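Pyruvate kinase (PDB 3GG8) catalyses the last step of glycolysis, transferring the phosphoryl group of phosphoenolpyruvate to ADP to give pyruvate and ATP. Local coordinates at residues 110-115 with 187-192; 249-254 with 271-276; 264-269 with 299-304. One frame throughout, in Å; residues are numbered along the deposited sequence. Where two conformers were deposited one is given.

Contact 1 of 3, residues 110-115 with 187-192; sequences GFLKDH and IGERKN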
loop_
_atom_site.group_PDB
_atom_site.type_symbol
_atom_site.label_atom_id
_atom_site.label_comp_id
_atom_site.label_asym_id
_atom_site.label_seq_id
_atom_site.Cartn_x
_atom_site.Cartn_y
_atom_site.Cartn_z
ATOM N N GLY C 110 -15.362 -17.494 -55.289
ATOM C CA GLY C 110 -15.878 -18.531 -56.168
ATOM C C GLY C 110 -14.821 -19.180 -57.040
ATOM O O GLY C 110 -13.635 -19.222 -56.683
ATOM N N PHE C 111 -15.261 -19.672 -58.193
ATOM C CA PHE C 111 -14.408 -20.432 -59.103
ATOM C C PHE C 111 -13.753 -19.548 -60.156
ATOM O O PHE C 111 -14.297 -18.517 -60.522
ATOM C CB PHE C 111 -15.211 -21.564 -59.757
ATOM C CG PHE C 111 -15.714 -22.583 -58.772
ATOM C CD1 PHE C 111 -14.873 -23.587 -58.303
ATOM C CD2 PHE C 111 -17.023 -22.525 -58.297
ATOM C CE1 PHE C 111 -15.328 -24.525 -57.382
ATOM C CE2 PHE C 111 -17.494 -23.463 -57.375
ATOM C CZ PHE C 111 -16.648 -24.465 -56.918
ATOM N N LEU C 112 -12.582 -19.974 -60.621
ATOM C CA LEU C 112 -11.791 -19.245 -61.605
ATOM C C LEU C 112 -11.751 -19.990 -62.946
ATOM O O LEU C 112 -11.832 -21.220 -62.992
ATOM C CB LEU C 112 -10.370 -18.997 -61.068
ATOM C CG LEU C 112 -10.250 -18.001 -59.898
ATOM C CD1 LEU C 112 -8.852 -17.986 -59.278
ATOM C CD2 LEU C 112 -10.670 -16.589 -60.330
ATOM N N LYS C 113 -11.632 -19.245 -64.036
ATOM C CA LYS C 113 -11.564 -19.868 -65.347
ATOM C C LYS C 113 -10.433 -20.890 -65.375
ATOM O O LYS C 113 -9.332 -20.632 -64.857
ATOM C CB LYS C 113 -11.406 -18.839 -66.473
ATOM C CG LYS C 113 -12.085 -19.310 -67.747
ATOM C CD LYS C 113 -11.570 -18.635 -68.988
ATOM C CE LYS C 113 -11.589 -19.617 -70.149
ATOM N NZ LYS C 113 -10.850 -19.084 -71.325
ATOM N N ASP C 114 -10.733 -22.059 -65.947
ATOM C CA ASP C 114 -9.785 -23.180 -66.042
ATOM C C ASP C 114 -9.086 -23.541 -64.721
ATOM O O ASP C 114 -8.000 -24.121 -64.732
ATOM C CB ASP C 114 -8.761 -22.912 -67.159
ATOM C CG ASP C 114 -9.399 -22.868 -68.535
ATOM O OD1 ASP C 114 -9.131 -21.907 -69.286
ATOM O OD2 ASP C 114 -10.175 -23.789 -68.863
ATOM N N HIS C 115 -9.718 -23.212 -63.590
ATOM C CA HIS C 115 -9.130 -23.400 -62.246
ATOM C C HIS C 115 -7.762 -22.709 -62.087
ATOM O O HIS C 115 -7.014 -22.979 -61.138
ATOM C CB HIS C 115 -9.054 -24.896 -61.868
ATOM C CG HIS C 115 -10.327 -25.642 -62.120
ATOM N ND1 HIS C 115 -11.318 -25.766 -61.168
ATOM C CD2 HIS C 115 -10.787 -26.271 -63.229
ATOM C CE1 HIS C 115 -12.332 -26.443 -61.680
ATOM N NE2 HIS C 115 -12.034 -26.762 -62.929
ATOM N N ILE C 187 -4.022 -15.097 -56.369
ATOM C CA ILE C 187 -5.017 -15.859 -55.612
ATOM C C ILE C 187 -5.553 -17.055 -56.403
ATOM O O ILE C 187 -5.736 -16.980 -57.619
ATOM C CB ILE C 187 -6.182 -14.957 -55.054
ATOM C CG1 ILE C 187 -6.844 -14.150 -56.181
ATOM C CG2 ILE C 187 -5.659 -14.029 -53.941
ATOM C CD1 ILE C 187 -8.227 -13.621 -55.843
ATOM N N GLY C 188 -5.771 -18.158 -55.688
ATOM C CA GLY C 188 -6.446 -19.325 -56.228
ATOM C C GLY C 188 -7.941 -19.200 -56.014
ATOM O O GLY C 188 -8.436 -18.137 -55.628
ATOM N N GLU C 189 -8.668 -20.284 -56.273
ATOM C CA GLU C 189 -10.125 -20.269 -56.181
ATOM C C GLU C 189 -10.641 -20.803 -54.855
ATOM O O GLU C 189 -9.962 -21.592 -54.181
ATOM C CB GLU C 189 -10.773 -21.008 -57.357
ATOM C CG GLU C 189 -10.194 -22.370 -57.707
ATOM C CD GLU C 189 -10.921 -23.012 -58.879
ATOM O OE1 GLU C 189 -10.967 -24.255 -58.949
ATOM O OE2 GLU C 189 -11.470 -22.281 -59.729
ATOM N N ARG C 190 -11.845 -20.356 -54.489
ATOM C CA ARG C 190 -12.485 -20.720 -53.222
ATOM C C ARG C 190 -11.575 -20.463 -52.018
ATOM O O ARG C 190 -11.350 -21.349 -51.178
ATOM C CB ARG C 190 -12.948 -22.178 -53.222
ATOM C CG ARG C 190 -13.530 -22.650 -54.519
ATOM C CD ARG C 190 -14.407 -23.846 -54.283
ATOM N NE ARG C 190 -15.680 -23.435 -53.704
ATOM C CZ ARG C 190 -16.198 -23.939 -52.589
ATOM N NH1 ARG C 190 -17.364 -23.480 -52.136
ATOM N NH2 ARG C 190 -15.556 -24.900 -51.929
ATOM N N LYS C 191 -11.047 -19.248 -51.943
ATOM C CA LYS C 191 -10.280 -18.833 -50.787
ATOM C C LYS C 191 -11.177 -18.119 -49.779
ATOM O O LYS C 191 -12.188 -17.511 -50.143
ATOM C CB LYS C 191 -9.139 -17.916 -51.214
ATOM C CG LYS C 191 -8.170 -18.533 -52.169
ATOM C CD LYS C 191 -7.580 -19.815 -51.634
ATOM C CE LYS C 191 -6.475 -20.320 -52.546
ATOM N NZ LYS C 191 -6.516 -21.802 -52.654
ATOM N N ASN C 192 -10.793 -18.192 -48.509
ATOM C CA ASN C 192 -11.497 -17.470 -47.458
ATOM C C ASN C 192 -11.434 -15.945 -47.625
ATOM O O ASN C 192 -10.503 -15.393 -48.221
ATOM C CB ASN C 192 -11.013 -17.899 -46.066
ATOM C CG ASN C 192 -9.543 -17.557 -45.808
ATOM O OD1 ASN C 192 -8.995 -16.574 -46.337
ATOM N ND2 ASN C 192 -8.896 -18.378 -44.967
#
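The carboxylate of Glu189 is gripped at both oxygens by the loop 110-115. OE2 takes the backbone N-H of Leu112, N to OE2 2.7 Å, in a nearly straight bond (175°) that meets the oxygen close to its C-O axis. OE1 accepts from the imidazole: His115 ND1 lies 2.7 Å from Glu189 OE1, on the syn side of that oxygen. OE1 lies near the imidazole plane, at the ring's edge, and the carboxylate plane is turned 80° from that of the ring. Beyond CG the glutamate chain is extended and spans the gap between the two loops. Its root is fixed by the next residue, since Arg190 N donates to Gly110 O at 3.1 Å. Arg190 then runs alongside Phe111, ring and guanidinium planes only 17° apart, and its CD sits 3.3 Å from Phe111 CE1. On the inner side Leu112 CD1 packs on Gly188 C at 3.6 Å, while the leucine also rests on Ile118 of strand 118-120. The contact thus pins two loops of the small beta domain that is inserted in pyruvate kinases after the third barrel strand. Since a carboxylate oxygen can be expected only to accept here, ND1 should carry a hydrogen, and the nearby negative charge would probably favour the doubly protonated, charged ring.

Contact 2 of 3, residues 249-254 with 271-276; sequences HIRIIP and EADGIM
With chi1 at -59°, Asp273 sets its CG beside its own backbone N and swings the carboxylate toward the backbone at the start of strand 251-256; Arg251, turned alike at chi1 and bent again at chi2 (-56°), lays its CD against that group, 3.4 Å from Asp273 CG. OD2 of the aspartate uses its anti lone pair to accept the N-H of Ile252, 2.8 Å from N and nearly straight. The backbone adds a second bond: Asp273 N donates to Ile252 O at 3.0 Å, in the carbonyl plane. One residue therefore satisfies both the N-H and the C=O of Ile252. The arginine's charge is only near that of the acid, for no N-H points at OD1, and its NH1 instead bonds to Arg248 O.

Strands 251-256 and 275-278 are the fifth and sixth of the parallel (beta/alpha)8 barrel, and the turn leaving helix 265-271 brings the chain back to begin the sixth. Regular strand pairing appears at Met276, whose N donates to Pro254 O at 2.9 Å. Between these bonds Gly274 passes close to Ile253: CD1 of the isoleucine lies 3.5 Å from Gly274 CA, and the Gly274 carbonyl receives a CA-H...O contact from Ile253. The CG2 branch of Ile253 reaches Met276 CB. Around Pro254 the packing is tight, its CD 3.4 Å from Ala272 CB, and Ile275 CD1 approaches the same ring carbon more loosely. Outward, Pro254 and Ile275 both lean on Ile268 of helix 265-271, while Ala272 O accepts a hydrogen bond from Lys307.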
loop_
_atom_site.group_PDB
_atom_site.type_symbol
_atom_site.label_atom_id
_atom_site.label_comp_id
_atom_site.label_asym_id
_atom_site.label_seq_id
_atom_site.Cartn_x
_atom_site.Cartn_y
_atom_site.Cartn_z
ATOM N N HIS C 249 -24.498 -30.354 -18.676
ATOM C CA HIS C 249 -23.122 -30.570 -18.210
ATOM C C HIS C 249 -22.076 -30.114 -19.233
ATOM O O HIS C 249 -20.894 -30.455 -19.123
ATOM C CB HIS C 249 -22.880 -32.041 -17.849
ATOM C CG HIS C 249 -23.817 -32.587 -16.816
ATOM N ND1 HIS C 249 -23.729 -32.260 -15.481
ATOM C CD2 HIS C 249 -24.848 -33.460 -16.923
ATOM C CE1 HIS C 249 -24.676 -32.892 -14.811
ATOM N NE2 HIS C 249 -25.368 -33.629 -15.662
ATOM N N ILE C 250 -22.501 -29.322 -20.209
ATOM C CA ILE C 250 -21.600 -28.833 -21.248
ATOM C C ILE C 250 -21.375 -27.330 -21.098
ATOM O O ILE C 250 -22.315 -26.556 -20.864
ATOM C CB ILE C 250 -22.087 -29.222 -22.675
ATOM C CG1 ILE C 250 -22.176 -30.745 -22.805
ATOM C CG2 ILE C 250 -21.159 -28.670 -23.756
ATOM C CD1 ILE C 250 -22.792 -31.193 -24.092
ATOM N N ARG C 251 -20.110 -26.939 -21.191
ATOM C CA ARG C 251 -19.714 -25.554 -21.013
ATOM C C ARG C 251 -19.425 -24.892 -22.373
ATOM O O ARG C 251 -18.918 -25.540 -23.290
ATOM C CB ARG C 251 -18.504 -25.482 -20.075
ATOM C CG ARG C 251 -18.799 -25.950 -18.627
ATOM C CD ARG C 251 -19.959 -25.184 -17.975
ATOM N NE ARG C 251 -20.443 -25.809 -16.735
ATOM C CZ ARG C 251 -21.508 -26.611 -16.670
ATOM N NH1 ARG C 251 -22.199 -26.874 -17.770
ATOM N NH2 ARG C 251 -21.884 -27.150 -15.513
ATOM N N ILE C 252 -19.785 -23.612 -22.490
ATOM C CA ILE C 252 -19.713 -22.864 -23.745
ATOM C C ILE C 252 -18.501 -21.939 -23.782
ATOM O O ILE C 252 -18.318 -21.119 -22.880
ATOM C CB ILE C 252 -21.026 -22.059 -23.991
ATOM C CG1 ILE C 252 -22.237 -22.996 -23.943
ATOM C CG2 ILE C 252 -21.010 -21.338 -25.364
ATOM C CD1 ILE C 252 -23.562 -22.270 -23.962
ATOM N N ILE C 253 -17.684 -22.078 -24.829
ATOM C CA ILE C 253 -16.441 -21.299 -24.975
ATOM C C ILE C 253 -16.457 -20.521 -26.296
ATOM O O ILE C 253 -15.961 -21.013 -27.308
ATOM C CB ILE C 253 -15.167 -22.197 -24.931
ATOM C CG1 ILE C 253 -15.118 -23.077 -23.671
ATOM C CG2 ILE C 253 -13.887 -21.346 -25.110
ATOM C CD1 ILE C 253 -14.949 -22.298 -22.336
ATOM N N PRO C 254 -17.045 -19.314 -26.302
ATOM C CA PRO C 254 -17.087 -18.524 -27.527
ATOM C C PRO C 254 -15.686 -18.194 -28.048
ATOM O O PRO C 254 -14.776 -17.910 -27.255
ATOM C CB PRO C 254 -17.800 -17.237 -27.092
ATOM C CG PRO C 254 -18.556 -17.609 -25.890
ATOM C CD PRO C 254 -17.721 -18.624 -25.191
ATOM N N GLU C 271 -22.059 -14.170 -20.502
ATOM C CA GLU C 271 -22.928 -15.306 -20.833
ATOM C C GLU C 271 -22.190 -16.635 -20.935
ATOM O O GLU C 271 -22.803 -17.703 -20.880
ATOM C CB GLU C 271 -23.682 -15.050 -22.144
ATOM C CG GLU C 271 -24.852 -14.088 -22.031
ATOM C CD GLU C 271 -25.954 -14.577 -21.106
ATOM O OE1 GLU C 271 -25.878 -15.730 -20.635
ATOM O OE2 GLU C 271 -26.905 -13.800 -20.840
ATOM N N ALA C 272 -20.877 -16.565 -21.090
ATOM C CA ALA C 272 -20.065 -17.726 -21.427
ATOM C C ALA C 272 -19.458 -18.383 -20.202
ATOM O O ALA C 272 -19.447 -17.802 -19.107
ATOM C CB ALA C 272 -18.963 -17.312 -22.363
ATOM N N ASP C 273 -18.933 -19.590 -20.406
ATOM C CA ASP C 273 -18.219 -20.309 -19.370
ATOM C C ASP C 273 -16.698 -20.072 -19.476
ATOM O O ASP C 273 -15.928 -20.459 -18.601
ATOM C CB ASP C 273 -18.602 -21.789 -19.419
ATOM C CG ASP C 273 -20.100 -21.998 -19.214
ATOM O OD1 ASP C 273 -20.620 -21.570 -18.154
ATOM O OD2 ASP C 273 -20.772 -22.566 -20.112
ATOM N N GLY C 274 -16.286 -19.389 -20.539
ATOM C CA GLY C 274 -14.870 -19.111 -20.798
ATOM C C GLY C 274 -14.715 -18.636 -22.227
ATOM O O GLY C 274 -15.687 -18.628 -22.983
ATOM N N ILE C 275 -13.499 -18.245 -22.592
ATOM C CA ILE C 275 -13.233 -17.600 -23.879
ATOM C C ILE C 275 -12.076 -18.289 -24.612
ATOM O O ILE C 275 -11.120 -18.759 -23.978
ATOM C CB ILE C 275 -12.927 -16.054 -23.689
ATOM C CG1 ILE C 275 -14.175 -15.268 -23.231
ATOM C CG2 ILE C 275 -12.256 -15.414 -24.944
ATOM C CD1 ILE C 275 -15.425 -15.403 -24.142
ATOM N N MET C 276 -12.176 -18.358 -25.939
ATOM C CA MET C 276 -11.037 -18.722 -26.769
ATOM C C MET C 276 -10.667 -17.519 -27.648
ATOM O O MET C 276 -11.511 -16.985 -28.378
ATOM C CB MET C 276 -11.325 -19.987 -27.591
ATOM C CG MET C 276 -10.160 -20.417 -28.480
ATOM S SD MET C 276 -10.446 -21.848 -29.517
ATOM C CE MET C 276 -10.979 -23.101 -28.328
#

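Contact 3 of 3, residues 264-269 with 299-304; sequences NFDEIL and IAKCNV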
loop_
_atom_site.group_PDB
_atom_site.type_symbol
_atom_site.label_atom_id
_atom_site.label_comp_id
_atom_site.label_asym_id
_atom_site.label_seq_id
_atom_site.Cartn_x
_atom_site.Cartn_y
_atom_site.Cartn_z
ATOM N N ASN C 264 -18.653 -6.605 -28.532
ATOM C CA ASN C 264 -19.593 -7.182 -27.593
ATOM C C ASN C 264 -18.944 -8.070 -26.531
ATOM O O ASN C 264 -19.660 -8.811 -25.848
ATOM C CB ASN C 264 -20.721 -7.919 -28.332
ATOM C CG ASN C 264 -21.505 -7.005 -29.260
ATOM O OD1 ASN C 264 -22.102 -6.025 -28.826
ATOM N ND2 ASN C 264 -21.495 -7.317 -30.539
ATOM N N PHE C 265 -17.616 -7.970 -26.364
ATOM C CA PHE C 265 -16.882 -8.907 -25.499
ATOM C C PHE C 265 -17.421 -9.085 -24.082
ATOM O O PHE C 265 -17.492 -10.210 -23.598
ATOM C CB PHE C 265 -15.373 -8.617 -25.428
ATOM C CG PHE C 265 -14.611 -9.635 -24.600
ATOM C CD1 PHE C 265 -14.328 -10.902 -25.113
ATOM C CD2 PHE C 265 -14.217 -9.342 -23.286
ATOM C CE1 PHE C 265 -13.644 -11.858 -24.329
ATOM C CE2 PHE C 265 -13.519 -10.294 -22.497
ATOM C CZ PHE C 265 -13.243 -11.550 -23.018
ATOM N N ASP C 266 -17.768 -7.988 -23.405
ATOM C CA ASP C 266 -18.170 -8.061 -22.000
ATOM C C ASP C 266 -19.466 -8.851 -21.804
ATOM O O ASP C 266 -19.563 -9.673 -20.894
ATOM C CB ASP C 266 -18.266 -6.662 -21.389
ATOM C CG ASP C 266 -16.894 -5.999 -21.227
ATOM O OD1 ASP C 266 -15.937 -6.659 -20.794
ATOM O OD2 ASP C 266 -16.766 -4.803 -21.527
ATOM N N GLU C 267 -20.446 -8.613 -22.671
ATOM C CA GLU C 267 -21.706 -9.343 -22.631
ATOM C C GLU C 267 -21.501 -10.810 -23.065
ATOM O O GLU C 267 -22.114 -11.724 -22.494
ATOM C CB GLU C 267 -22.758 -8.628 -23.487
ATOM C CG GLU C 267 -24.231 -9.062 -23.253
ATOM C CD GLU C 267 -25.193 -8.579 -24.368
ATOM O OE1 GLU C 267 -24.750 -7.809 -25.260
ATOM O OE2 GLU C 267 -26.380 -8.985 -24.363
ATOM N N ILE C 268 -20.631 -11.038 -24.049
ATOM C CA ILE C 268 -20.243 -12.404 -24.435
ATOM C C ILE C 268 -19.598 -13.147 -23.246
ATOM O O ILE C 268 -20.019 -14.241 -22.889
ATOM C CB ILE C 268 -19.300 -12.405 -25.660
ATOM C CG1 ILE C 268 -20.039 -11.937 -26.916
ATOM C CG2 ILE C 268 -18.667 -13.786 -25.876
ATOM C CD1 ILE C 268 -19.098 -11.506 -28.054
ATOM N N LEU C 269 -18.602 -12.533 -22.621
ATOM C CA LEU C 269 -17.946 -13.135 -21.473
ATOM C C LEU C 269 -18.928 -13.457 -20.345
ATOM O O LEU C 269 -18.836 -14.523 -19.738
ATOM C CB LEU C 269 -16.836 -12.228 -20.955
ATOM C CG LEU C 269 -16.064 -12.639 -19.701
ATOM C CD1 LEU C 269 -15.500 -14.050 -19.766
ATOM C CD2 LEU C 269 -14.942 -11.609 -19.444
ATOM N N ILE C 299 -7.734 -11.418 -21.797
ATOM C CA ILE C 299 -7.203 -12.351 -20.807
ATOM C C ILE C 299 -7.415 -11.733 -19.420
ATOM O O ILE C 299 -7.897 -12.400 -18.506
ATOM C CB ILE C 299 -5.711 -12.730 -21.084
ATOM C CG1 ILE C 299 -5.615 -13.688 -22.280
ATOM C CG2 ILE C 299 -5.081 -13.396 -19.877
ATOM C CD1 ILE C 299 -4.193 -13.932 -22.799
ATOM N N ALA C 300 -7.105 -10.452 -19.290
ATOM C CA ALA C 300 -7.265 -9.748 -18.021
ATOM C C ALA C 300 -8.714 -9.814 -17.526
ATOM O O ALA C 300 -8.962 -10.119 -16.364
ATOM C CB ALA C 300 -6.800 -8.322 -18.158
ATOM N N LYS C 301 -9.657 -9.549 -18.426
ATOM C CA LYS C 301 -11.093 -9.564 -18.131
ATOM C C LYS C 301 -11.608 -10.949 -17.728
ATOM O O LYS C 301 -12.423 -11.071 -16.806
ATOM C CB LYS C 301 -11.885 -9.041 -19.337
ATOM C CG LYS C 301 -11.762 -7.528 -19.550
ATOM C CD LYS C 301 -12.416 -7.119 -20.873
ATOM C CE LYS C 301 -12.451 -5.601 -21.017
ATOM N NZ LYS C 301 -13.486 -5.011 -20.144
ATOM N N CYS C 302 -11.139 -11.979 -18.430
ATOM C CA CYS C 302 -11.384 -13.365 -18.036
ATOM C C CYS C 302 -10.830 -13.676 -16.651
ATOM O O CYS C 302 -11.522 -14.275 -15.833
ATOM C CB CYS C 302 -10.809 -14.340 -19.076
ATOM S SG CYS C 302 -11.764 -14.300 -20.633
ATOM N N ASN C 303 -9.583 -13.273 -16.402
ATOM C CA ASN C 303 -8.954 -13.469 -15.106
ATOM C C ASN C 303 -9.801 -12.867 -13.981
ATOM O O ASN C 303 -10.095 -13.539 -13.000
ATOM C CB ASN C 303 -7.548 -12.838 -15.065
ATOM C CG ASN C 303 -6.498 -13.621 -15.860
ATOM O OD1 ASN C 303 -5.405 -13.103 -16.085
ATOM N ND2 ASN C 303 -6.813 -14.855 -16.289
ATOM N N VAL C 304 -10.195 -11.607 -14.142
ATOM C CA VAL C 304 -10.843 -10.836 -13.077
ATOM C C VAL C 304 -12.172 -11.452 -12.639
ATOM O O VAL C 304 -12.634 -11.236 -11.504
ATOM C CB VAL C 304 -11.032 -9.353 -13.486
ATOM C CG1 VAL C 304 -11.921 -8.629 -12.501
ATOM C CG2 VAL C 304 -9.688 -8.650 -13.556
#
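Lys301 reaches from helix 288-305 to Asp266 of helix 265-271, its NZ 3.0 Å from Asp266 OD1 in a salt bridge that uses the syn lone pair of that oxygen. The second oxygen, OD2, is 3.6 Å from the same NZ, so the ammonium is bonded to OD1, with OD2 farther off. A turn at chi4 (-75°) brings NZ round to the acid after an otherwise extended chain, whose CD lies against Phe265, 3.7 Å from CE2. Away from this bridge, toward the barrel, the contact is apolar. Cys302 SG meets the rim of the Phe265 ring, 3.9 Å from CZ and close to the ring plane, and Leu269 CD1 touches the same sulfur at 3.8 Å. The backbone of Leu269 is satisfied at both ends: its N donates to Phe265 O within the helix, at 2.8 Å, and its O accepts from Lys307 NZ. With their axes 11.2 Å apart and inclined by 37°, the two segments run roughly in the same direction over Ile275 of strand 275-278, the layered packing of neighbouring outer helices in a TIM barrel.

Overall arrangement
From the N terminus, contact 1 comes first: it closes a loop of 71 residues, rich in strand and without helix, inside the small beta domain that follows barrel strand 97-101. The chain then returns to the barrel, where contact 2 closes a loop of 16 residues, mostly helix, and contact 3 one of 29, which contains strand 275-278. These two cross, segment 264-269 falling between those of contact 2, and 299-304 after both. Contact 2 joins neighbouring strands 251-256 and 275-278; contact 3 joins helices 265-271 and 288-305 outside them. They meet where Ile275 packs between Phe265, Leu269 and Cys302, with centres about 12 Å apart. Contact 1 stays remote, its centre about 36 Å from contact 2's.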